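Local coordinates for Serine/threonine protein kinase (Mycobacterium tuberculosis, PDB 4ESQ) that probably phosphorylates serine and threonine residues of proteins as a membrane receptor kinase, and is represented here by its extracellular sensor domain, at residues I187-K190 and V191-E194; I176-Q179 and A180-A184; P4-E7 and E8-S11. One frame throughout, in Å; residues are numbered along the deposited sequence.

Interaction 1. Residues I187-K190 and V191-E194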
# COMPACT_ATOMS: atom_id res chain seq x y z
N ILE A 187 -9.46 -6.18 3.56
CA ILE A 187 -9.95 -4.83 3.79
C ILE A 187 -11.17 -4.52 2.92
O ILE A 187 -12.14 -3.91 3.37
CB ILE A 187 -8.84 -3.78 3.58
CG1 ILE A 187 -7.73 -4.00 4.60
CG2 ILE A 187 -9.41 -2.35 3.69
CD1 ILE A 187 -6.43 -3.22 4.31
N VAL A 188 -11.15 -4.96 1.66
CA VAL A 188 -12.29 -4.76 0.78
C VAL A 188 -13.54 -5.44 1.35
O VAL A 188 -14.64 -4.89 1.28
CB VAL A 188 -12.00 -5.29 -0.63
CG1 VAL A 188 -13.29 -5.50 -1.41
CG2 VAL A 188 -11.05 -4.36 -1.36
N ASP A 189 -13.37 -6.63 1.93
CA ASP A 189 -14.51 -7.31 2.57
C ASP A 189 -15.08 -6.47 3.71
O ASP A 189 -16.29 -6.46 3.93
CB ASP A 189 -14.12 -8.70 3.08
CG ASP A 189 -13.92 -9.71 1.97
OD1 ASP A 189 -14.46 -9.51 0.87
OD2 ASP A 189 -13.24 -10.73 2.21
N LYS A 190 -14.20 -5.78 4.45
CA LYS A 190 -14.67 -4.91 5.53
C LYS A 190 -15.41 -3.70 4.97
O LYS A 190 -16.41 -3.26 5.55
CB LYS A 190 -13.52 -4.49 6.45
CG LYS A 190 -12.93 -5.65 7.26
CD LYS A 190 -12.02 -5.17 8.38
CE LYS A 190 -11.38 -6.36 9.13
NZ LYS A 190 -10.55 -5.88 10.28
N VAL A 191 -14.95 -3.15 3.85
CA VAL A 191 -15.67 -2.04 3.22
C VAL A 191 -17.06 -2.52 2.82
O VAL A 191 -18.06 -1.83 3.05
CB VAL A 191 -14.95 -1.52 1.95
CG1 VAL A 191 -15.84 -0.52 1.21
CG2 VAL A 191 -13.61 -0.91 2.29
N ASN A 192 -17.12 -3.70 2.22
CA ASN A 192 -18.38 -4.22 1.70
C ASN A 192 -19.44 -4.38 2.78
O ASN A 192 -20.63 -4.27 2.51
CB ASN A 192 -18.17 -5.56 1.00
CG ASN A 192 -17.46 -5.42 -0.34
OD1 ASN A 192 -17.47 -4.36 -0.95
ND2 ASN A 192 -16.88 -6.52 -0.82
N LYS A 193 -19.00 -4.63 4.01
CA LYS A 193 -19.94 -4.90 5.09
C LYS A 193 -20.31 -3.65 5.88
O LYS A 193 -21.12 -3.72 6.80
CB LYS A 193 -19.39 -6.00 6.01
CG LYS A 193 -18.31 -5.57 6.97
CD LYS A 193 -17.74 -6.79 7.70
CE LYS A 193 -16.62 -6.42 8.67
NZ LYS A 193 -16.00 -7.64 9.27
N GLU A 194 -19.74 -2.50 5.51
CA GLU A 194 -20.03 -1.24 6.19
C GLU A 194 -21.52 -0.92 6.19
O GLU A 194 -22.15 -0.87 5.13
CB GLU A 194 -19.28 -0.07 5.54
CG GLU A 194 -18.02 0.37 6.27
CD GLU A 194 -18.25 0.66 7.74
OE1 GLU A 194 -17.87 -0.20 8.56
OE2 GLU A 194 -18.79 1.73 8.10
OXT GLU A 194 -22.12 -0.68 7.24
O HOH W 1 -17.34 -9.08 0.76
O HOH W 2 -16.92 -2.64 8.19

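Interaction 2. Residues I176-Q179 and A180-A184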
# COMPACT_ATOMS: atom_id res chain seq x y z
N ILE A 176 7.73 -13.21 0.18
CA ILE A 176 6.56 -12.56 -0.36
C ILE A 176 6.04 -13.27 -1.60
O ILE A 176 6.81 -13.58 -2.52
CB ILE A 176 6.86 -11.08 -0.71
CG1 ILE A 176 7.16 -10.27 0.56
CG2 ILE A 176 5.71 -10.46 -1.50
CD1 ILE A 176 6.03 -10.22 1.56
N THR A 177 4.74 -13.54 -1.62
CA THR A 177 4.07 -14.00 -2.84
C THR A 177 2.84 -13.17 -3.12
O THR A 177 2.78 -12.48 -4.12
CB THR A 177 3.69 -15.49 -2.79
OG1 THR A 177 3.00 -15.78 -1.57
CG2 THR A 177 4.95 -16.37 -2.89
N ASN A 178 1.85 -13.22 -2.23
CA ASN A 178 0.64 -12.42 -2.42
C ASN A 178 0.06 -11.86 -1.12
O ASN A 178 -1.15 -11.66 -1.02
CB ASN A 178 -0.42 -13.23 -3.19
CG ASN A 178 -1.55 -12.37 -3.72
OD1 ASN A 178 -1.33 -11.29 -4.27
ND2 ASN A 178 -2.79 -12.85 -3.57
N GLN A 179 0.90 -11.59 -0.14
CA GLN A 179 0.41 -11.09 1.15
C GLN A 179 -0.34 -9.75 1.05
O GLN A 179 -1.34 -9.54 1.74
CB GLN A 179 1.55 -10.98 2.17
CG GLN A 179 2.10 -12.33 2.67
CD GLN A 179 3.21 -12.87 1.79
OE1 GLN A 179 3.31 -12.52 0.61
NE2 GLN A 179 4.04 -13.74 2.36
N ALA A 180 0.14 -8.86 0.20
CA ALA A 180 -0.53 -7.56 0.07
C ALA A 180 -1.87 -7.74 -0.65
O ALA A 180 -2.86 -7.07 -0.32
CB ALA A 180 0.36 -6.58 -0.66
N GLY A 181 -1.91 -8.64 -1.63
CA GLY A 181 -3.16 -8.97 -2.28
C GLY A 181 -4.15 -9.52 -1.28
O GLY A 181 -5.34 -9.21 -1.34
N GLN A 182 -3.68 -10.37 -0.36
CA GLN A 182 -4.58 -10.93 0.65
C GLN A 182 -5.09 -9.86 1.59
O GLN A 182 -6.27 -9.82 1.96
CB GLN A 182 -3.86 -11.97 1.49
CG GLN A 182 -3.57 -13.26 0.79
CD GLN A 182 -2.99 -14.24 1.78
OE1 GLN A 182 -1.77 -14.39 1.87
NE2 GLN A 182 -3.86 -14.87 2.57
N ILE A 183 -4.19 -8.99 2.02
CA ILE A 183 -4.56 -7.93 2.94
C ILE A 183 -5.61 -7.05 2.28
O ILE A 183 -6.65 -6.74 2.87
CB ILE A 183 -3.32 -7.14 3.40
CG1 ILE A 183 -2.49 -8.00 4.37
CG2 ILE A 183 -3.71 -5.83 4.07
CD1 ILE A 183 -1.07 -7.50 4.56
N ALA A 184 -5.35 -6.65 1.04
CA ALA A 184 -6.27 -5.78 0.32
C ALA A 184 -7.66 -6.40 0.23
O ALA A 184 -8.68 -5.74 0.46
CB ALA A 184 -5.72 -5.48 -1.07
O HOH W 3 0.29 -14.76 0.02

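Interaction 3. Residues P4-E7 and E8-S11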
# COMPACT_ATOMS: atom_id res chain seq x y z
N PRO A 4 -21.94 6.05 0.96
CA PRO A 4 -20.48 5.99 1.00
C PRO A 4 -19.99 5.69 2.41
O PRO A 4 -20.74 5.85 3.37
CB PRO A 4 -20.06 7.40 0.59
CG PRO A 4 -21.20 8.27 1.07
CD PRO A 4 -22.44 7.43 0.87
N VAL A 5 -18.75 5.24 2.52
CA VAL A 5 -18.16 5.04 3.84
C VAL A 5 -17.81 6.39 4.44
O VAL A 5 -17.22 7.24 3.77
CB VAL A 5 -16.90 4.16 3.76
CG1 VAL A 5 -16.28 4.02 5.13
CG2 VAL A 5 -17.25 2.79 3.17
N ALA A 6 -18.18 6.60 5.70
CA ALA A 6 -17.87 7.84 6.40
C ALA A 6 -16.39 7.93 6.73
O ALA A 6 -15.76 6.93 7.07
CB ALA A 6 -18.67 7.94 7.68
N GLU A 7 -15.83 9.14 6.65
CA GLU A 7 -14.43 9.36 6.98
C GLU A 7 -14.10 8.80 8.35
O GLU A 7 -13.01 8.27 8.57
CB GLU A 7 -14.09 10.86 6.99
CG GLU A 7 -13.97 11.53 5.64
CD GLU A 7 -13.70 13.02 5.76
OE1 GLU A 7 -13.02 13.43 6.73
OE2 GLU A 7 -14.16 13.78 4.88
N GLU A 8 -15.05 8.93 9.27
CA GLU A 8 -14.80 8.56 10.65
C GLU A 8 -14.78 7.05 10.88
O GLU A 8 -14.45 6.58 11.97
CB GLU A 8 -15.80 9.25 11.59
CG GLU A 8 -17.24 8.89 11.32
CD GLU A 8 -18.00 9.97 10.59
OE1 GLU A 8 -17.41 10.63 9.70
OE2 GLU A 8 -19.19 10.16 10.91
N ARG A 9 -15.10 6.29 9.83
CA ARG A 9 -15.14 4.83 9.93
C ARG A 9 -13.93 4.16 9.28
O ARG A 9 -13.85 2.94 9.24
CB ARG A 9 -16.42 4.27 9.32
CG ARG A 9 -17.66 4.44 10.23
CD ARG A 9 -17.64 3.48 11.41
NE ARG A 9 -17.74 2.09 10.97
CZ ARG A 9 -17.57 1.03 11.75
NH1 ARG A 9 -17.29 1.18 13.05
NH2 ARG A 9 -17.68 -0.20 11.24
N LEU A 10 -12.99 4.97 8.78
CA LEU A 10 -11.85 4.42 8.07
C LEU A 10 -11.02 3.46 8.93
O LEU A 10 -10.63 2.40 8.45
CB LEU A 10 -10.96 5.53 7.51
CG LEU A 10 -11.49 6.30 6.29
CD1 LEU A 10 -10.52 7.42 5.88
CD2 LEU A 10 -11.72 5.36 5.12
N SER A 11 -10.78 3.81 10.19
CA SER A 11 -9.92 2.98 11.03
C SER A 11 -10.50 1.58 11.24
O SER A 11 -9.76 0.61 11.44
CB SER A 11 -9.62 3.65 12.37
OG SER A 11 -10.74 3.62 13.23

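Interaction 1. Residues I187-K190 and V191-E194
Asn-192 N donates to Val-188 O over 2.9 Å and Val-191 N to Ile-187 O over 3.0 Å; these are the last regular i to i+4 bonds of helix 179-192, the C-terminal helix that lies against the antiparallel sheet of the PknH sensor domain. One residue further on the pattern decays. Lys-193 N points between two carbonyls, Asp-189 O and Lys-190 O, each at 3.3 Å and each accepting only a weak bond, so the i+4 and i+3 bonds share one hydrogen as the helix runs out. One water supplements the backbone bonds, donating to Lys-190 O (2.8 Å) and to Glu-194 OE1, an oxygen that also forms a salt bridge with Arg-9. Another water bridges two side chains, donating to Asp-189 OD1 and accepting from Asn-192 ND2.

Lys-190 and Lys-193 run side by side with extended chains, and their ammonium groups end 5.8 Å apart from NZ to NZ. The likeness of charge is probably eased on the Lys-190 side, where NZ forms a salt bridge with Glu-19 and a hydrogen bond with Leu-14 O. In Lys-193, CG sits between the backbone N and the carbonyl carbon (chi1 77°), which lays it against Lys-190 O, and the extended chain then runs alongside Lys-190.

The side chains turned to the sheet are aliphatic: Ile-187 packs on Val-167, Val-169 and Val-90, while Val-188 and Val-191 both reach Ala-162. Val-188 also lies alongside Asn-192, with CG1 3.8 Å from ND2. Between Val-191 and the preceding turn the fit is close, CG2 resting 3.5 Å from Ile-187 O.

Interaction 2. Residues I176-Q179 and A180-A184
The first turn of helix 179-192 begins here, with Asn-178 at the N-cap position and its side chain lying over Gly-181. CG of Asn-178 is anti to the backbone N (chi1 -166°), which swings the amide forward along the turn until OD1 is 3.6 Å from Gly-181 CA. The amide is engaged from outside the turn: OD1 accepts from Gln-156 NE2, while OE1 of the same glutamine takes the N-H of Gly-181 and, weakly, that of Ala-180. Gln-156, on the neighbouring strand 154-162, thus occupies the helix start with both ends of its amide.

Behind the cap position the regular bonds begin, Gln-182 N to Asn-178 O and Ile-183 N to Gln-179 O, both 2.9 Å. The latter carbonyl is also wrapped by hydrocarbon, with Ile-183 CG1 only 3.3 Å from Gln-179 O.

Gln-179 is buried and folds back on the loop. Its chain bends at chi2 (88°), bringing OE1 to Thr-177 N at 2.8 Å; the donor lies in the carbonyl plane on a lone pair of OE1. With NE2 bound to Gln-175 O, both ends of the amide are used and its flip is fixed. On the outer side a water donates to Gln-182 OE1 (2.8 Å) and weakly accepts from Asn-178 N, linking the first turn to the chain before it.

Ala-180 and Ile-183 meet Val-169 of the sheet, and Val-23 of helix 17-24 touches Gln-179, Gln-182 and Ile-183. The whole is a helix start with asparagine at the N-cap position and first-turn N-H groups taken by a glutamine of the adjacent strand, on a helix packed against an antiparallel sheet.

Interaction 3. Residues P4-E7 and E8-S11
Arg-9 N donates to Ala-6 O over 2.9 Å, closing an i to i+3 turn. The N-H...O angle is nearly straight at 160°, yet the donor stands above the carbonyl plane of Ala-6, 55° out of it. A second bond of the same spacing, Leu-10 N to Glu-7 O, is weak at 3.3 Å. That carbonyl is flanked by Leu-10 itself, whose CG comes within 3.4 Å of Glu-7 O.

On the outer side Glu-8 curls back over Ala-6. With chi1 at 61° and a bend at chi2 the chain doubles back, bringing the carboxylate over the methyl, with OE1 and CD both 3.6 Å from Ala-6 CB. Glu-7 keeps an extended chain and touches Thr-68 and Ala-69, the two OE1 atoms of Glu-7 and Glu-8 being 6.0 Å apart.

Val-5 and Arg-9 cross at about a right angle, CG1 of the valine lying 4.2 Å from Arg-9 CB. The arginine then bends at chi2 and chi3, its NH2 pairing with the side-chain OE1 of Glu-194.

The outer shell anchors the turn at its two ends. Val-5 N donates to Asn-164 OD1 in the loop between strands 154-162 and 165-173, while buried Leu-10 packs on Ala-69 and Asn-71 of strand 69-76 and on Val-90 and Ala-92 of strand 84-92. Successive i to i+3 bonds, the second weak, are the mark of a 3-10 turn, here in the N-terminal lead-in to helix 17-24.

Overall arrangement
Interactions 2 and 1 are the start and the finish of one element, helix 179-192, their centres about 16 Å apart; at the start, first-turn N-H groups are met by Gln-156 of the adjacent strand, while the finish fades into weak bonds and water. Interaction 3, near the other end of the chain, lies about 11 Å from interaction 1, centre to centre, and meets it directly: Arg-9 NH2 reaches Glu-194 OE1 at 2.7 Å, while Val-5 CG2 packs on Val-191 CG1 at 4.1 Å. Segments near the two ends of the chain thus meet. Interactions 2 and 3 do not touch, their nearest atoms about 11 Å apart; interaction 1 meets interaction 3 and adjoins interaction 2 in the sequence.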